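Local coordinates for protein glutathione S-transferase (Agrobacterium tumefaciens, PDB 2YCD) that probably conjugates glutathione to electrophilic compounds, in keeping with a suggested part in herbicide detoxification, and holds S-(p-nitrobenzyl)glutathione in its pocket, at residues A[157-161]-A[197-201]; A[181-186]-A[203-208]. All coordinates share one frame; numbering follows the deposited sequence.

Contact 1: A[157-161]-A[197-201]; sequences LDELS and YGNLL
In the all-helical C-terminal domain of the glutathione transferase fold, the late part of helix 142-164 packs against the first turn of helix 198-208 and Y197, at the N-cap position just before it. Both polar bonds and leucine packing join the two. The phenol of Y197 runs across L157 at about a right angle, and L157 CB sits over one ring face, 3.8 Å from the ring centroid, a CH-pi contact displaced toward the rim. D158 starts out pointing away from Y197, but its carboxylate turns back to the edge of the ring, where Y197 OH donates to D158 OD1 at 2.9 Å. The hydroxyl meets this oxygen from above the carboxylate plane, and the carboxylate and ring planes stand 45° apart. Further along, L200 reaches in with both methyls: CD1 lies 4.0 Å from L157 CD2, while CD2 packs 3.9 Å from L160 CG and equally close to S161 CA. L164 extends this apolar patch along the same helix, and L188 and I193 cover L157. Two hydrogen bonds join S161 and N199. The N199 side chain, with CG between its backbone N and carbonyl carbon (chi1 72°), turns its amide to S161, and its ND2 also donates to G165 O beyond the helix end. S161 OG gives its proton to N199 OD1 over 2.6 Å, and N199 ND2 donates, nearly in its own amide plane, to S161 O at 2.9 Å with an N-H...O angle of 163°.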
loop_
_atom_site.group_PDB
_atom_site.type_symbol
_atom_site.label_atom_id
_atom_site.label_comp_id
_atom_site.label_asym_id
_atom_site.label_seq_id
_atom_site.Cartn_x
_atom_site.Cartn_y
_atom_site.Cartn_z
ATOM N N LEU A 157 -9.995 12.626 -5.054
ATOM C CA LEU A 157 -10.550 13.373 -3.936
ATOM C C LEU A 157 -12.070 13.553 -4.063
ATOM O O LEU A 157 -12.783 13.457 -3.074
ATOM C CB LEU A 157 -9.847 14.729 -3.763
ATOM C CG LEU A 157 -8.343 14.666 -3.438
ATOM C CD1 LEU A 157 -7.742 16.060 -3.357
ATOM C CD2 LEU A 157 -8.071 13.934 -2.125
ATOM N N ASP A 158 -12.544 13.774 -5.288
ATOM C CA ASP A 158 -13.992 13.785 -5.558
ATOM C C ASP A 158 -14.599 12.476 -5.069
ATOM O O ASP A 158 -15.599 12.460 -4.366
ATOM C CB ASP A 158 -14.312 13.899 -7.058
ATOM C CG ASP A 158 -14.013 15.275 -7.649
ATOM O OD1 ASP A 158 -13.867 16.263 -6.897
ATOM O OD2 ASP A 158 -13.938 15.350 -8.901
ATOM N N GLU A 159 -13.987 11.360 -5.460
ATOM C CA GLU A 159 -14.493 10.040 -5.092
ATOM C C GLU A 159 -14.473 9.801 -3.576
ATOM O O GLU A 159 -15.444 9.298 -2.987
ATOM C CB GLU A 159 -13.697 8.959 -5.842
ATOM C CG GLU A 159 -14.019 8.951 -7.349
ATOM C CD GLU A 159 -12.904 8.412 -8.230
ATOM O OE1 GLU A 159 -11.834 8.004 -7.729
ATOM O OE2 GLU A 159 -13.089 8.386 -9.464
ATOM N N LEU A 160 -13.367 10.159 -2.930
ATOM C CA LEU A 160 -13.259 9.975 -1.491
ATOM C C LEU A 160 -14.268 10.840 -0.731
ATOM O O LEU A 160 -14.884 10.406 0.244
ATOM C CB LEU A 160 -11.832 10.315 -1.028
ATOM C CG LEU A 160 -11.572 10.130 0.471
ATOM C CD1 LEU A 160 -11.725 8.673 0.886
ATOM C CD2 LEU A 160 -10.182 10.648 0.858
ATOM N N SER A 161 -14.413 12.080 -1.184
ATOM C CA SER A 161 -15.335 13.033 -0.558
ATOM C C SER A 161 -16.788 12.565 -0.677
ATOM O O SER A 161 -17.546 12.626 0.297
ATOM C CB SER A 161 -15.146 14.393 -1.217
ATOM O OG SER A 161 -16.087 15.332 -0.708
ATOM N N TYR A 197 -12.457 20.813 -0.682
ATOM C CA TYR A 197 -13.158 19.605 -0.268
ATOM C C TYR A 197 -13.536 19.708 1.207
ATOM O O TYR A 197 -12.878 19.130 2.079
ATOM C CB TYR A 197 -12.289 18.364 -0.524
ATOM C CG TYR A 197 -12.045 18.142 -1.998
ATOM C CD1 TYR A 197 -10.960 18.728 -2.636
ATOM C CD2 TYR A 197 -12.908 17.359 -2.754
ATOM C CE1 TYR A 197 -10.745 18.558 -3.979
ATOM C CE2 TYR A 197 -12.701 17.170 -4.103
ATOM C CZ TYR A 197 -11.623 17.769 -4.713
ATOM O OH TYR A 197 -11.422 17.578 -6.053
ATOM N N GLY A 198 -14.596 20.458 1.490
ATOM C CA GLY A 198 -14.927 20.819 2.851
ATOM C C GLY A 198 -14.986 19.639 3.803
ATOM O O GLY A 198 -14.491 19.735 4.925
ATOM N N ASN A 199 -15.600 18.531 3.383
ATOM C CA ASN A 199 -15.720 17.399 4.298
ATOM C C ASN A 199 -14.376 16.696 4.544
ATOM O O ASN A 199 -14.135 16.216 5.637
ATOM C CB ASN A 199 -16.868 16.425 3.929
ATOM C CG ASN A 199 -16.591 15.597 2.683
ATOM O OD1 ASN A 199 -15.785 15.959 1.829
ATOM N ND2 ASN A 199 -17.313 14.503 2.557
ATOM N N LEU A 200 -13.494 16.695 3.549
ATOM C CA LEU A 200 -12.155 16.127 3.750
ATOM C C LEU A 200 -11.300 16.989 4.666
ATOM O O LEU A 200 -10.583 16.466 5.534
ATOM C CB LEU A 200 -11.459 15.897 2.404
ATOM C CG LEU A 200 -12.119 14.929 1.412
ATOM C CD1 LEU A 200 -11.195 14.723 0.233
ATOM C CD2 LEU A 200 -12.481 13.602 2.047
ATOM N N LEU A 201 -11.370 18.309 4.489
ATOM C CA LEU A 201 -10.694 19.243 5.377
ATOM C C LEU A 201 -11.161 19.063 6.820
ATOM O O LEU A 201 -10.355 19.001 7.743
ATOM C CB LEU A 201 -10.982 20.667 4.915
ATOM C CG LEU A 201 -10.299 21.758 5.739
ATOM C CD1 LEU A 201 -8.781 21.550 5.749
ATOM C CD2 LEU A 201 -10.660 23.118 5.157
#

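Contact 2: A[181-186]-A[203-208]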
loop_
_atom_site.group_PDB
_atom_site.type_symbol
_atom_site.label_atom_id
_atom_site.label_comp_id
_atom_site.label_asym_id
_atom_site.label_seq_id
_atom_site.Cartn_x
_atom_site.Cartn_y
_atom_site.Cartn_z
ATOM N N MET A 181 -5.081 7.328 6.753
ATOM C CA MET A 181 -5.682 8.217 5.762
ATOM C C MET A 181 -5.427 9.699 6.059
ATOM O O MET A 181 -5.102 10.469 5.145
ATOM C CB MET A 181 -7.190 7.965 5.659
ATOM C CG MET A 181 -7.875 8.760 4.525
ATOM S SD MET A 181 -7.444 8.159 2.869
ATOM C CE MET A 181 -8.447 6.667 2.785
ATOM N N ILE A 182 -5.552 10.090 7.320
ATOM C CA ILE A 182 -5.310 11.479 7.675
ATOM C C ILE A 182 -3.844 11.861 7.490
ATOM O O ILE A 182 -3.536 12.941 6.995
ATOM C CB ILE A 182 -5.870 11.794 9.066
ATOM C CG1 ILE A 182 -7.397 11.798 8.966
ATOM C CG2 ILE A 182 -5.375 13.167 9.572
ATOM C CD1 ILE A 182 -8.135 11.825 10.303
ATOM N N CYS A 183 -2.921 10.976 7.854
ATOM C CA CYS A 183 -1.511 11.303 7.651
ATOM C C CYS A 183 -1.163 11.441 6.167
ATOM O O CYS A 183 -0.361 12.309 5.807
ATOM C CB CYS A 183 -0.595 10.294 8.349
ATOM S SG CYS A 183 -0.628 10.397 10.168
ATOM N N VAL A 184 -1.788 10.623 5.325
ATOM C CA VAL A 184 -1.625 10.748 3.867
ATOM C C VAL A 184 -2.198 12.095 3.372
ATOM O O VAL A 184 -1.535 12.851 2.640
ATOM C CB VAL A 184 -2.271 9.507 3.147
ATOM C CG1 VAL A 184 -2.581 9.783 1.679
ATOM C CG2 VAL A 184 -1.372 8.249 3.310
ATOM N N LEU A 185 -3.423 12.410 3.776
ATOM C CA LEU A 185 -4.079 13.636 3.313
ATOM C C LEU A 185 -3.333 14.888 3.757
ATOM O O LEU A 185 -3.347 15.899 3.045
ATOM C CB LEU A 185 -5.527 13.691 3.812
ATOM C CG LEU A 185 -6.491 12.705 3.151
ATOM C CD1 LEU A 185 -7.812 12.699 3.890
ATOM C CD2 LEU A 185 -6.701 13.050 1.685
ATOM N N ARG A 186 -2.680 14.834 4.913
ATOM C CA ARG A 186 -1.921 15.986 5.391
ATOM C C ARG A 186 -0.788 16.401 4.464
ATOM O O ARG A 186 -0.341 17.543 4.543
ATOM C CB ARG A 186 -1.411 15.772 6.820
ATOM C CG ARG A 186 -2.511 15.855 7.880
ATOM C CD ARG A 186 -1.910 16.024 9.314
ATOM N NE ARG A 186 -1.140 17.273 9.395
ATOM C CZ ARG A 186 0.136 17.394 9.764
ATOM N NH1 ARG A 186 0.832 16.349 10.158
ATOM N NH2 ARG A 186 0.719 18.597 9.755
ATOM N N TYR A 203 -12.568 16.452 8.119
ATOM C CA TYR A 203 -12.123 15.117 8.529
ATOM C C TYR A 203 -10.669 15.153 9.041
ATOM O O TYR A 203 -10.375 14.684 10.135
ATOM C CB TYR A 203 -12.303 14.165 7.340
ATOM C CG TYR A 203 -11.692 12.782 7.491
ATOM C CD1 TYR A 203 -12.203 11.863 8.390
ATOM C CD2 TYR A 203 -10.601 12.404 6.714
ATOM C CE1 TYR A 203 -11.651 10.593 8.520
ATOM C CE2 TYR A 203 -10.045 11.143 6.821
ATOM C CZ TYR A 203 -10.559 10.239 7.721
ATOM O OH TYR A 203 -9.982 8.996 7.846
ATOM N N VAL A 204 -9.783 15.761 8.269
ATOM C CA VAL A 204 -8.390 15.909 8.693
ATOM C C VAL A 204 -8.317 16.688 10.016
ATOM O O VAL A 204 -7.598 16.291 10.935
ATOM C CB VAL A 204 -7.578 16.616 7.610
ATOM C CG1 VAL A 204 -6.208 17.047 8.149
ATOM C CG2 VAL A 204 -7.419 15.698 6.402
ATOM N N GLU A 205 -9.065 17.788 10.120
ATOM C CA GLU A 205 -9.067 18.568 11.353
ATOM C C GLU A 205 -9.615 17.780 12.547
ATOM O O GLU A 205 -9.110 17.927 13.677
ATOM C CB GLU A 205 -9.796 19.913 11.190
ATOM C CG GLU A 205 -9.105 20.881 10.215
ATOM C CD GLU A 205 -7.663 21.204 10.591
ATOM O OE1 GLU A 205 -7.339 21.202 11.797
ATOM O OE2 GLU A 205 -6.850 21.464 9.676
ATOM N N ARG A 206 -10.616 16.932 12.323
ATOM C CA ARG A 206 -11.139 16.089 13.404
ATOM C C ARG A 206 -10.044 15.177 13.980
ATOM O O ARG A 206 -9.958 14.964 15.197
ATOM C CB ARG A 206 -12.318 15.238 12.924
ATOM C CG ARG A 206 -13.636 15.998 12.862
ATOM C CD ARG A 206 -14.838 15.050 12.820
ATOM N NE ARG A 206 -14.878 14.256 11.607
ATOM C CZ ARG A 206 -15.285 14.711 10.432
ATOM N NH1 ARG A 206 -15.675 15.980 10.299
ATOM N NH2 ARG A 206 -15.304 13.904 9.388
ATOM N N GLY A 207 -9.217 14.620 13.094
ATOM C CA GLY A 207 -8.111 13.784 13.541
ATOM C C GLY A 207 -7.043 14.585 14.289
ATOM O O GLY A 207 -6.545 14.155 15.330
ATOM N N LYS A 208 -6.688 15.745 13.748
ATOM C CA LYS A 208 -5.648 16.589 14.338
ATOM C C LYS A 208 -6.036 17.117 15.714
ATOM O O LYS A 208 -5.154 17.453 16.511
ATOM C CB LYS A 208 -5.317 17.762 13.407
ATOM C CG LYS A 208 -4.629 17.326 12.098
ATOM C CD LYS A 208 -4.530 18.440 11.059
ATOM C CE LYS A 208 -3.810 19.664 11.548
ATOM N NZ LYS A 208 -3.735 20.679 10.443
#
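The Y203 ring carries I182 CD1 over one face, a CH-pi contact 4.0 Å from the centroid and displaced toward the rim; M181 CG, L185 CD1 and R206 NH2 stand at its edge, and Y203 CA lies over one face of the R206 guanidinium. This is the buried crossing of helices 176-185 and 198-208 in the helical C-terminal domain of the glutathione transferase fold; the axes of the two short segments approach to 9.6 Å, with 115° between their N-to-C directions. I182 is the central side chain: CG1 comes within 3.5 Å of Y203 CE2, and CD1 reaches G207 CA at 3.8 Å, where the glycine has no side chain to bar the methyl. With CG anti to its backbone N (chi1 171°), Y203 sends its ring to M181, I182 and L185, and its OH bonds to D178 on the same helix as these three. V204 packs next to it, CG2 lying 3.8 Å from L185 CB and CG1 beside R186 CG. R186 and K208 run past each other obliquely on their aliphatic parts. E189 forms salt bridges with both R186 NE and K208 NZ, drawing the two chains to one carboxylate, while R186 NH2 bonds to R30 O and F213 touches both chains. K208 CD rests 4.0 Å from R186 NE.

From the N terminus, helix 142-164 supplies 157-161, 181-186 comes from the end region of helix 176-185, and 197-201 opens helix 198-208, which continues into 203-208. Contact 1 closes a long loop of 35 residues that contains the first segment of contact 2; contact 2 closes a shorter one of 16 residues, within which 197-201 lies. The two therefore cross rather than nest. Helix 198-208 is common to both, its start set against helix 142-164 and its later turns against helix 176-185. The centres are 11 Å apart, and the two contacts touch: L157 CD2 packs 4.1 Å from L185 CD2, making one apolar layer among three helices of the C-terminal domain.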